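Long-range contacts in activated BY transcription factor SSRB (Salmonella enterica, PDB 2WNW), which belongs to glycosyl hydrolase family 30 and pairs a TIM-barrel domain with a beta-sandwich domain: residues M137-P146 with I186-N195; E234-L245 with I262-D273. All blocks are in the same frame, centred on the assembly; numbering follows the deposited sequence.

Interaction 1: M137-P146 with I186-N195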
loop_
_atom_site.group_PDB
_atom_site.type_symbol
_atom_site.label_atom_id
_atom_site.label_comp_id
_atom_site.label_asym_id
_atom_site.label_seq_id
_atom_site.Cartn_x
_atom_site.Cartn_y
_atom_site.Cartn_z
ATOM N N MET A 137 -29.596 -9.977 6.167
ATOM C CA MET A 137 -28.513 -10.155 5.204
ATOM C C MET A 137 -28.758 -9.275 3.984
ATOM O O MET A 137 -29.897 -9.120 3.543
ATOM C CB MET A 137 -28.444 -11.604 4.719
ATOM C CG MET A 137 -27.994 -12.622 5.732
ATOM S SD MET A 137 -27.845 -14.221 4.908
ATOM C CE MET A 137 -26.420 -13.901 3.849
ATOM N N LYS A 138 -27.689 -8.706 3.440
ATOM C CA LYS A 138 -27.790 -7.875 2.247
ATOM C C LYS A 138 -27.438 -8.808 1.086
ATOM O O LYS A 138 -26.300 -9.276 0.981
ATOM C CB LYS A 138 -26.794 -6.716 2.320
ATOM C CG LYS A 138 -26.794 -5.814 1.097
ATOM C CD LYS A 138 -25.679 -4.778 1.170
ATOM C CE LYS A 138 -25.651 -3.917 -0.086
ATOM N NZ LYS A 138 -24.518 -2.951 -0.097
ATOM N N LEU A 139 -28.412 -9.076 0.220
ATOM C CA LEU A 139 -28.205 -9.990 -0.896
ATOM C C LEU A 139 -27.962 -9.314 -2.243
ATOM O O LEU A 139 -28.622 -8.333 -2.597
ATOM C CB LEU A 139 -29.405 -10.939 -1.006
ATOM C CG LEU A 139 -29.817 -11.642 0.296
ATOM C CD1 LEU A 139 -31.075 -12.472 0.066
ATOM C CD2 LEU A 139 -28.683 -12.522 0.789
ATOM N N MET A 140 -27.011 -9.863 -2.990
ATOM C CA MET A 140 -26.650 -9.353 -4.306
ATOM C C MET A 140 -26.884 -10.436 -5.357
ATOM O O MET A 140 -26.558 -11.600 -5.137
ATOM C CB MET A 140 -25.178 -8.944 -4.311
ATOM C CG MET A 140 -24.666 -8.418 -5.644
ATOM S SD MET A 140 -22.925 -7.962 -5.509
ATOM C CE MET A 140 -22.558 -7.410 -7.169
ATOM N N ALA A 141 -27.452 -10.053 -6.496
ATOM C CA ALA A 141 -27.711 -11.007 -7.569
ATOM C C ALA A 141 -26.967 -10.561 -8.820
ATOM O O ALA A 141 -26.939 -9.371 -9.140
ATOM C CB ALA A 141 -29.213 -11.101 -7.847
ATOM N N SER A 142 -26.354 -11.521 -9.512
ATOM C CA SER A 142 -25.590 -11.255 -10.728
ATOM C C SER A 142 -25.855 -12.335 -11.769
ATOM O O SER A 142 -25.969 -13.511 -11.431
ATOM C CB SER A 142 -24.081 -11.257 -10.438
ATOM O OG SER A 142 -23.726 -10.333 -9.428
ATOM N N PRO A 143 -25.951 -11.948 -13.052
ATOM C CA PRO A 143 -26.194 -12.933 -14.108
ATOM C C PRO A 143 -24.872 -13.384 -14.724
ATOM O O PRO A 143 -23.915 -12.616 -14.783
ATOM C CB PRO A 143 -27.025 -12.162 -15.142
ATOM C CG PRO A 143 -27.288 -10.796 -14.520
ATOM C CD PRO A 143 -26.164 -10.584 -13.556
ATOM N N TRP A 144 -24.823 -14.633 -15.169
ATOM C CA TRP A 144 -23.648 -15.155 -15.840
ATOM C C TRP A 144 -24.001 -15.149 -17.333
ATOM O O TRP A 144 -23.129 -15.035 -18.195
ATOM C CB TRP A 144 -23.342 -16.578 -15.362
ATOM C CG TRP A 144 -22.283 -16.661 -14.280
ATOM C CD1 TRP A 144 -21.056 -17.251 -14.386
ATOM C CD2 TRP A 144 -22.375 -16.173 -12.930
ATOM N NE1 TRP A 144 -20.379 -17.167 -13.191
ATOM C CE2 TRP A 144 -21.164 -16.512 -12.281
ATOM C CE3 TRP A 144 -23.360 -15.486 -12.207
ATOM C CZ2 TRP A 144 -20.911 -16.186 -10.939
ATOM C CZ3 TRP A 144 -23.108 -15.161 -10.869
ATOM C CH2 TRP A 144 -21.891 -15.514 -10.252
ATOM N N SER A 145 -25.292 -15.262 -17.636
ATOM C CA SER A 145 -25.736 -15.241 -19.031
ATOM C C SER A 145 -27.241 -15.153 -19.235
ATOM O O SER A 145 -28.015 -15.764 -18.502
ATOM C CB SER A 145 -25.234 -16.485 -19.778
ATOM O OG SER A 145 -25.751 -16.522 -21.108
ATOM N N PRO A 146 -27.673 -14.360 -20.232
ATOM C CA PRO A 146 -29.098 -14.211 -20.542
ATOM C C PRO A 146 -29.500 -15.531 -21.206
ATOM O O PRO A 146 -28.638 -16.368 -21.488
ATOM C CB PRO A 146 -29.123 -13.055 -21.546
ATOM C CG PRO A 146 -27.900 -12.249 -21.185
ATOM C CD PRO A 146 -26.873 -13.342 -20.936
ATOM N N ILE A 186 -37.555 -13.223 -0.063
ATOM C CA ILE A 186 -36.144 -12.925 -0.295
ATOM C C ILE A 186 -35.984 -11.576 -0.990
ATOM O O ILE A 186 -36.336 -11.420 -2.164
ATOM C CB ILE A 186 -35.480 -14.018 -1.157
ATOM C CG1 ILE A 186 -35.713 -15.390 -0.519
ATOM C CG2 ILE A 186 -33.984 -13.748 -1.284
ATOM C CD1 ILE A 186 -35.283 -16.558 -1.391
ATOM N N ASN A 187 -35.458 -10.601 -0.255
ATOM C CA ASN A 187 -35.255 -9.266 -0.803
ATOM C C ASN A 187 -33.815 -9.081 -1.252
ATOM O O ASN A 187 -32.876 -9.431 -0.537
ATOM C CB ASN A 187 -35.615 -8.206 0.238
ATOM C CG ASN A 187 -37.060 -8.304 0.689
ATOM O OD1 ASN A 187 -37.979 -8.261 -0.128
ATOM N ND2 ASN A 187 -37.267 -8.435 1.992
ATOM N N VAL A 188 -33.651 -8.534 -2.449
ATOM C CA VAL A 188 -32.333 -8.289 -3.013
ATOM C C VAL A 188 -32.038 -6.799 -2.892
ATOM O O VAL A 188 -32.912 -5.967 -3.143
ATOM C CB VAL A 188 -32.295 -8.726 -4.496
ATOM C CG1 VAL A 188 -30.934 -8.416 -5.116
ATOM C CG2 VAL A 188 -32.597 -10.212 -4.592
ATOM N N GLN A 189 -30.816 -6.461 -2.495
ATOM C CA GLN A 189 -30.448 -5.063 -2.338
ATOM C C GLN A 189 -29.375 -4.607 -3.313
ATOM O O GLN A 189 -29.075 -3.417 -3.396
ATOM C CB GLN A 189 -29.977 -4.795 -0.908
ATOM C CG GLN A 189 -30.996 -5.151 0.160
ATOM C CD GLN A 189 -30.535 -4.756 1.550
ATOM O OE1 GLN A 189 -31.000 -5.304 2.548
ATOM N NE2 GLN A 189 -29.623 -3.793 1.621
ATOM N N ALA A 190 -28.793 -5.544 -4.052
ATOM C CA ALA A 190 -27.752 -5.186 -5.007
ATOM C C ALA A 190 -27.737 -6.097 -6.225
ATOM O O ALA A 190 -28.137 -7.260 -6.156
ATOM C CB ALA A 190 -26.390 -5.219 -4.327
ATOM N N LEU A 191 -27.261 -5.545 -7.337
ATOM C CA LEU A 191 -27.151 -6.271 -8.593
ATOM C C LEU A 191 -25.855 -5.884 -9.287
ATOM O O LEU A 191 -25.274 -4.840 -8.998
ATOM C CB LEU A 191 -28.284 -5.875 -9.546
ATOM C CG LEU A 191 -29.749 -6.080 -9.178
ATOM C CD1 LEU A 191 -30.623 -5.305 -10.160
ATOM C CD2 LEU A 191 -30.074 -7.560 -9.207
ATOM N N SER A 192 -25.394 -6.745 -10.185
ATOM C CA SER A 192 -24.256 -6.399 -11.019
ATOM C C SER A 192 -24.894 -6.647 -12.385
ATOM O O SER A 192 -25.824 -7.452 -12.497
ATOM C CB SER A 192 -23.037 -7.299 -10.773
ATOM O OG SER A 192 -23.194 -8.601 -11.298
ATOM N N VAL A 193 -24.450 -5.934 -13.410
ATOM C CA VAL A 193 -25.023 -6.100 -14.741
ATOM C C VAL A 193 -24.687 -7.452 -15.349
ATOM O O VAL A 193 -25.541 -8.104 -15.946
ATOM C CB VAL A 193 -24.523 -5.000 -15.706
ATOM C CG1 VAL A 193 -24.893 -5.355 -17.144
ATOM C CG2 VAL A 193 -25.139 -3.666 -15.321
ATOM N N GLN A 194 -23.439 -7.869 -15.183
ATOM C CA GLN A 194 -22.972 -9.126 -15.747
ATOM C C GLN A 194 -21.674 -9.571 -15.090
ATOM O O GLN A 194 -20.782 -8.760 -14.833
ATOM C CB GLN A 194 -22.746 -8.944 -17.251
ATOM C CG GLN A 194 -21.957 -10.048 -17.933
ATOM C CD GLN A 194 -22.727 -11.348 -18.027
ATOM O OE1 GLN A 194 -23.921 -11.351 -18.312
ATOM N NE2 GLN A 194 -22.039 -12.464 -17.814
ATOM N N ASN A 195 -21.578 -10.868 -14.820
ATOM C CA ASN A 195 -20.378 -11.435 -14.228
ATOM C C ASN A 195 -19.304 -11.453 -15.321
ATOM O O ASN A 195 -19.544 -11.965 -16.420
ATOM C CB ASN A 195 -20.654 -12.869 -13.760
ATOM C CG ASN A 195 -19.408 -13.570 -13.240
ATOM O OD1 ASN A 195 -18.853 -13.195 -12.206
ATOM N ND2 ASN A 195 -18.958 -14.588 -13.964
HETATM O O HOH W 1 -30.964 -8.128 0.904
#
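N195 lies flat over one face of the W144 indole. N195 CB sits over the six-membered ring of W144, 4.0 Å from its centroid in a CH-pi contact; CG comes next over CE2; OD1 lies 3.8 Å from W144 CZ2 and is hydrogen-bonded to R87; ND2 ends above W144 NE1. Amide and indole planes are 22° apart, so this is a stack. N195 CG stands anti to the backbone N (chi1 175°), which carries the amide across the ring, while N195 N donates to P143 O. Beside it, Q194 NE2 reaches W144 O at 2.8 Å, arriving from above the carbonyl plane, and also holds N195 O. Deeper in, the parallel barrel strands pair M140 with A190 and A141 with L191: A141 N donates to A190 O at 2.9 Å, and L139 O accepts from both Q189 N and A190 N. On the barrel's inner side S142 OG donates to S192 OG at 2.6 Å, while the extended M140 chain brings CE to S192 CB. W144 NE1 and N195 ND2, 3.0 Å apart, are both donors, so they stack without bonding each other; W144 NE1 bonds a glycerol in the model, consistent with a polar pocket here.

Interaction 2: E234-L245 with I262-D273; sequences EIYIWDHDKDGL and INGLAFHWYTGD
The H268 imidazole has the backbone of D239 and H240 over one face, with D239 C 3.6 Å above the plane of the H268 ring. H268 NE2 donates to D239 OD1 at 2.7 Å in a bent bond, from above the carboxylate plane, with ring and carboxylate 79° apart. The W238 indole is sandwiched: H240 CB lies over the centre of one face, G244 O and L245 CA are toward the rim of the other, and A266 O and F267 CB come to the edge. W238 NE1 donates a hydrogen bond, in the plane of the ring, to D241 O, fixing the ring's rotation. L265 C meets the edge of the Y236 ring, whose OH donates to E234 OE1. Strands 234-239 and 264-268 are neighbours in the closed parallel beta-barrel of the TIM fold, joined through helices 245-252 and 256-261; I237 N bonds G264 O, and A266 N bonds I237 O at 3.0 Å. At the strand starts N263 OD1 takes the N-H of I235 while N263 N donates to I235 O, so one residue grips both backbone groups. Beyond the strands the K242 chain passes obliquely by the F267 ring, K242 CG 3.4 Å from F267 CD2, and its bend at chi3 (-83°) brings NZ to a lone pair of D273 O, with D316 as its salt-bridge partner. T271 OG1 donates to D243 OD2 at 2.6 Å.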
loop_
_atom_site.group_PDB
_atom_site.type_symbol
_atom_site.label_atom_id
_atom_site.label_comp_id
_atom_site.label_asym_id
_atom_site.label_seq_id
_atom_site.Cartn_x
_atom_site.Cartn_y
_atom_site.Cartn_z
ATOM N N GLU A 234 -28.860 -1.167 -5.305
ATOM C CA GLU A 234 -27.512 -0.750 -5.678
ATOM C C GLU A 234 -27.146 -1.509 -6.946
ATOM O O GLU A 234 -27.514 -2.674 -7.101
ATOM C CB GLU A 234 -26.481 -1.098 -4.594
ATOM C CG GLU A 234 -26.680 -0.439 -3.239
ATOM C CD GLU A 234 -25.474 -0.628 -2.331
ATOM O OE1 GLU A 234 -24.711 -1.597 -2.540
ATOM O OE2 GLU A 234 -25.289 0.185 -1.401
ATOM N N ILE A 235 -26.437 -0.849 -7.855
ATOM C CA ILE A 235 -26.002 -1.500 -9.084
ATOM C C ILE A 235 -24.489 -1.366 -9.215
ATOM O O ILE A 235 -23.938 -0.265 -9.104
ATOM C CB ILE A 235 -26.665 -0.890 -10.335
ATOM C CG1 ILE A 235 -28.181 -1.127 -10.296
ATOM C CG2 ILE A 235 -26.078 -1.527 -11.594
ATOM C CD1 ILE A 235 -28.929 -0.546 -11.496
ATOM N N TYR A 236 -23.825 -2.497 -9.433
ATOM C CA TYR A 236 -22.373 -2.535 -9.589
ATOM C C TYR A 236 -22.013 -2.942 -11.012
ATOM O O TYR A 236 -22.753 -3.687 -11.659
ATOM C CB TYR A 236 -21.757 -3.552 -8.617
ATOM C CG TYR A 236 -21.839 -3.155 -7.163
ATOM C CD1 TYR A 236 -20.768 -2.517 -6.534
ATOM C CD2 TYR A 236 -22.996 -3.388 -6.424
ATOM C CE1 TYR A 236 -20.852 -2.116 -5.200
ATOM C CE2 TYR A 236 -23.094 -2.993 -5.093
ATOM C CZ TYR A 236 -22.022 -2.358 -4.490
ATOM O OH TYR A 236 -22.130 -1.955 -3.177
ATOM N N ILE A 237 -20.879 -2.440 -11.497
ATOM C CA ILE A 237 -20.394 -2.786 -12.825
ATOM C C ILE A 237 -19.007 -3.425 -12.690
ATOM O O ILE A 237 -18.476 -3.530 -11.581
ATOM C CB ILE A 237 -20.325 -1.551 -13.761
ATOM C CG1 ILE A 237 -19.456 -0.457 -13.141
ATOM C CG2 ILE A 237 -21.739 -1.028 -14.033
ATOM C CD1 ILE A 237 -19.227 0.726 -14.070
ATOM N N TRP A 238 -18.442 -3.835 -13.825
ATOM C CA TRP A 238 -17.143 -4.509 -13.928
ATOM C C TRP A 238 -17.306 -5.960 -13.482
ATOM O O TRP A 238 -17.415 -6.849 -14.319
ATOM C CB TRP A 238 -16.048 -3.818 -13.096
ATOM C CG TRP A 238 -14.666 -4.443 -13.276
ATOM C CD1 TRP A 238 -13.811 -4.838 -12.285
ATOM C CD2 TRP A 238 -13.995 -4.733 -14.518
ATOM N NE1 TRP A 238 -12.657 -5.355 -12.829
ATOM C CE2 TRP A 238 -12.742 -5.301 -14.192
ATOM C CE3 TRP A 238 -14.330 -4.567 -15.870
ATOM C CZ2 TRP A 238 -11.825 -5.704 -15.171
ATOM C CZ3 TRP A 238 -13.420 -4.967 -16.843
ATOM C CH2 TRP A 238 -12.177 -5.531 -16.485
ATOM N N ASP A 239 -17.330 -6.194 -12.172
ATOM C CA ASP A 239 -17.508 -7.545 -11.631
ATOM C C ASP A 239 -16.493 -8.489 -12.280
ATOM O O ASP A 239 -16.839 -9.580 -12.743
ATOM C CB ASP A 239 -18.940 -8.028 -11.915
ATOM C CG ASP A 239 -19.442 -9.047 -10.899
ATOM O OD1 ASP A 239 -18.683 -9.420 -9.983
ATOM O OD2 ASP A 239 -20.610 -9.475 -11.018
ATOM N N HIS A 240 -15.237 -8.056 -12.312
ATOM C CA HIS A 240 -14.169 -8.839 -12.914
ATOM C C HIS A 240 -12.881 -8.603 -12.119
ATOM O O HIS A 240 -12.907 -7.965 -11.062
ATOM C CB HIS A 240 -14.017 -8.434 -14.386
ATOM C CG HIS A 240 -13.212 -9.395 -15.209
ATOM N ND1 HIS A 240 -13.329 -10.764 -15.090
ATOM C CD2 HIS A 240 -12.310 -9.183 -16.197
ATOM C CE1 HIS A 240 -12.539 -11.353 -15.968
ATOM N NE2 HIS A 240 -11.908 -10.415 -16.654
ATOM N N ASP A 241 -11.757 -9.098 -12.620
ATOM C CA ASP A 241 -10.491 -8.969 -11.897
ATOM C C ASP A 241 -9.955 -7.551 -11.691
ATOM O O ASP A 241 -10.274 -6.635 -12.436
ATOM C CB ASP A 241 -9.449 -9.857 -12.570
ATOM C CG ASP A 241 -9.966 -11.264 -12.786
ATOM O OD1 ASP A 241 -10.494 -11.851 -11.817
ATOM O OD2 ASP A 241 -9.855 -11.783 -13.916
ATOM N N LYS A 242 -9.118 -7.391 -10.670
ATOM C CA LYS A 242 -8.577 -6.085 -10.318
ATOM C C LYS A 242 -7.618 -5.403 -11.296
ATOM O O LYS A 242 -7.416 -4.191 -11.214
ATOM C CB LYS A 242 -7.944 -6.168 -8.923
ATOM C CG LYS A 242 -8.980 -6.380 -7.821
ATOM C CD LYS A 242 -8.346 -6.444 -6.433
ATOM C CE LYS A 242 -7.817 -7.835 -6.128
ATOM N NZ LYS A 242 -7.087 -7.860 -4.825
ATOM N N ASP A 243 -7.041 -6.157 -12.226
ATOM C CA ASP A 243 -6.103 -5.570 -13.184
ATOM C C ASP A 243 -6.729 -4.568 -14.166
ATOM O O ASP A 243 -6.034 -3.695 -14.688
ATOM C CB ASP A 243 -5.393 -6.682 -13.958
ATOM C CG ASP A 243 -6.345 -7.489 -14.813
ATOM O OD1 ASP A 243 -6.498 -7.162 -16.010
ATOM O OD2 ASP A 243 -6.950 -8.444 -14.280
ATOM N N GLY A 244 -8.033 -4.679 -14.411
ATOM C CA GLY A 244 -8.680 -3.763 -15.343
ATOM C C GLY A 244 -9.623 -2.773 -14.685
ATOM O O GLY A 244 -10.405 -2.089 -15.354
ATOM N N LEU A 245 -9.529 -2.683 -13.366
ATOM C CA LEU A 245 -10.382 -1.812 -12.564
ATOM C C LEU A 245 -10.388 -0.324 -12.946
ATOM O O LEU A 245 -11.445 0.252 -13.225
ATOM C CB LEU A 245 -9.986 -1.971 -11.095
ATOM C CG LEU A 245 -11.000 -1.703 -9.987
ATOM C CD1 LEU A 245 -12.304 -2.427 -10.275
ATOM C CD2 LEU A 245 -10.402 -2.174 -8.662
ATOM N N ILE A 262 -25.002 4.503 -11.192
ATOM C CA ILE A 262 -24.238 3.335 -10.764
ATOM C C ILE A 262 -23.571 3.581 -9.409
ATOM O O ILE A 262 -22.905 4.598 -9.217
ATOM C CB ILE A 262 -23.191 2.990 -11.838
ATOM C CG1 ILE A 262 -23.919 2.619 -13.136
ATOM C CG2 ILE A 262 -22.288 1.863 -11.365
ATOM C CD1 ILE A 262 -23.009 2.417 -14.322
ATOM N N ASN A 263 -23.752 2.639 -8.483
ATOM C CA ASN A 263 -23.222 2.754 -7.120
ATOM C C ASN A 263 -21.740 2.432 -6.940
ATOM O O ASN A 263 -21.121 2.872 -5.970
ATOM C CB ASN A 263 -24.029 1.866 -6.167
ATOM C CG ASN A 263 -25.517 2.169 -6.196
ATOM O OD1 ASN A 263 -26.216 1.832 -7.153
ATOM N ND2 ASN A 263 -26.007 2.810 -5.143
ATOM N N GLY A 264 -21.169 1.658 -7.851
ATOM C CA GLY A 264 -19.764 1.331 -7.712
ATOM C C GLY A 264 -19.320 0.193 -8.599
ATOM O O GLY A 264 -19.992 -0.148 -9.570
ATOM N N LEU A 265 -18.174 -0.393 -8.271
ATOM C CA LEU A 265 -17.661 -1.499 -9.061
ATOM C C LEU A 265 -17.403 -2.702 -8.182
ATOM O O LEU A 265 -17.001 -2.564 -7.026
ATOM C CB LEU A 265 -16.356 -1.120 -9.765
ATOM C CG LEU A 265 -16.364 0.038 -10.769
ATOM C CD1 LEU A 265 -16.203 1.360 -10.031
ATOM C CD2 LEU A 265 -15.218 -0.151 -11.752
ATOM N N ALA A 266 -17.656 -3.882 -8.733
ATOM C CA ALA A 266 -17.408 -5.123 -8.014
ATOM C C ALA A 266 -16.150 -5.699 -8.653
ATOM O O ALA A 266 -15.878 -5.438 -9.821
ATOM C CB ALA A 266 -18.575 -6.074 -8.192
ATOM N N PHE A 267 -15.368 -6.464 -7.899
ATOM C CA PHE A 267 -14.162 -7.047 -8.472
ATOM C C PHE A 267 -13.821 -8.401 -7.875
ATOM O O PHE A 267 -14.290 -8.754 -6.792
ATOM C CB PHE A 267 -12.968 -6.093 -8.333
ATOM C CG PHE A 267 -12.703 -5.642 -6.922
ATOM C CD1 PHE A 267 -13.215 -4.437 -6.454
ATOM C CD2 PHE A 267 -11.944 -6.428 -6.059
ATOM C CE1 PHE A 267 -12.973 -4.015 -5.145
ATOM C CE2 PHE A 267 -11.696 -6.017 -4.747
ATOM C CZ PHE A 267 -12.213 -4.808 -4.293
ATOM N N HIS A 268 -13.008 -9.156 -8.608
ATOM C CA HIS A 268 -12.578 -10.492 -8.209
ATOM C C HIS A 268 -11.060 -10.480 -8.020
ATOM O O HIS A 268 -10.412 -9.456 -8.254
ATOM C CB HIS A 268 -12.968 -11.505 -9.292
ATOM C CG HIS A 268 -14.423 -11.475 -9.658
ATOM N ND1 HIS A 268 -14.933 -12.173 -10.732
ATOM C CD2 HIS A 268 -15.473 -10.828 -9.097
ATOM C CE1 HIS A 268 -16.235 -11.956 -10.818
ATOM N NE2 HIS A 268 -16.588 -11.142 -9.837
ATOM N N TRP A 269 -10.488 -11.616 -7.624
ATOM C CA TRP A 269 -9.048 -11.674 -7.377
ATOM C C TRP A 269 -8.249 -12.613 -8.270
ATOM O O TRP A 269 -7.075 -12.858 -8.010
ATOM C CB TRP A 269 -8.789 -12.074 -5.915
ATOM C CG TRP A 269 -9.083 -13.532 -5.567
ATOM C CD1 TRP A 269 -9.098 -14.605 -6.423
ATOM C CD2 TRP A 269 -9.302 -14.072 -4.255
ATOM N NE1 TRP A 269 -9.304 -15.774 -5.723
ATOM C CE2 TRP A 269 -9.432 -15.475 -4.391
ATOM C CE3 TRP A 269 -9.395 -13.506 -2.974
ATOM C CZ2 TRP A 269 -9.651 -16.322 -3.294
ATOM C CZ3 TRP A 269 -9.613 -14.353 -1.879
ATOM C CH2 TRP A 269 -9.738 -15.740 -2.051
ATOM N N TYR A 270 -8.862 -13.117 -9.331
ATOM C CA TYR A 270 -8.192 -14.100 -10.172
ATOM C C TYR A 270 -6.912 -13.725 -10.919
ATOM O O TYR A 270 -6.245 -14.613 -11.451
ATOM C CB TYR A 270 -9.217 -14.726 -11.124
ATOM C CG TYR A 270 -10.382 -15.354 -10.374
ATOM C CD1 TYR A 270 -11.669 -14.828 -10.474
ATOM C CD2 TYR A 270 -10.187 -16.451 -9.534
ATOM C CE1 TYR A 270 -12.736 -15.380 -9.755
ATOM C CE2 TYR A 270 -11.243 -17.010 -8.811
ATOM C CZ TYR A 270 -12.515 -16.467 -8.927
ATOM O OH TYR A 270 -13.558 -17.011 -8.215
ATOM N N THR A 271 -6.553 -12.444 -10.960
ATOM C CA THR A 271 -5.309 -12.052 -11.627
ATOM C C THR A 271 -4.281 -11.475 -10.645
ATOM O O THR A 271 -3.283 -10.879 -11.049
ATOM C CB THR A 271 -5.543 -11.029 -12.764
ATOM O OG1 THR A 271 -6.171 -9.852 -12.245
ATOM C CG2 THR A 271 -6.414 -11.646 -13.861
ATOM N N GLY A 272 -4.526 -11.656 -9.353
ATOM C CA GLY A 272 -3.575 -11.162 -8.372
ATOM C C GLY A 272 -4.017 -9.979 -7.534
ATOM O O GLY A 272 -5.180 -9.570 -7.563
ATOM N N ASP A 273 -3.056 -9.421 -6.801
ATOM C CA ASP A 273 -3.279 -8.302 -5.888
ATOM C C ASP A 273 -3.824 -7.012 -6.502
ATOM O O ASP A 273 -4.980 -6.654 -6.278
ATOM C CB ASP A 273 -1.978 -7.979 -5.136
ATOM C CG ASP A 273 -1.432 -9.167 -4.348
ATOM O OD1 ASP A 273 -2.120 -10.209 -4.262
ATOM O OD2 ASP A 273 -0.306 -9.052 -3.804
HETATM O O HOH W 2 -7.092 -9.588 -9.690
#

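In the fold
Interaction 1 comes first along the chain and closes before interaction 2 begins; their centres are about 14 Å apart. Both belong to the eight-stranded parallel barrel, where strands 138-143, 190-192, 234-239 and 264-268 stand consecutively, so the two contacts cover half of its circumference. The seam between them lies between 190-192 and 234-239: L191 O probably bonds Y236 N, and S192 OG probably bonds D239 OD2, 2.7 Å away. R87, from strand 85-90, reaches S142 and N195 in interaction 1 and D239 in interaction 2, while N195 packs on H268. Polar side chains from both contacts thus form one connected network inside the barrel, toward the C-terminal ends of its strands.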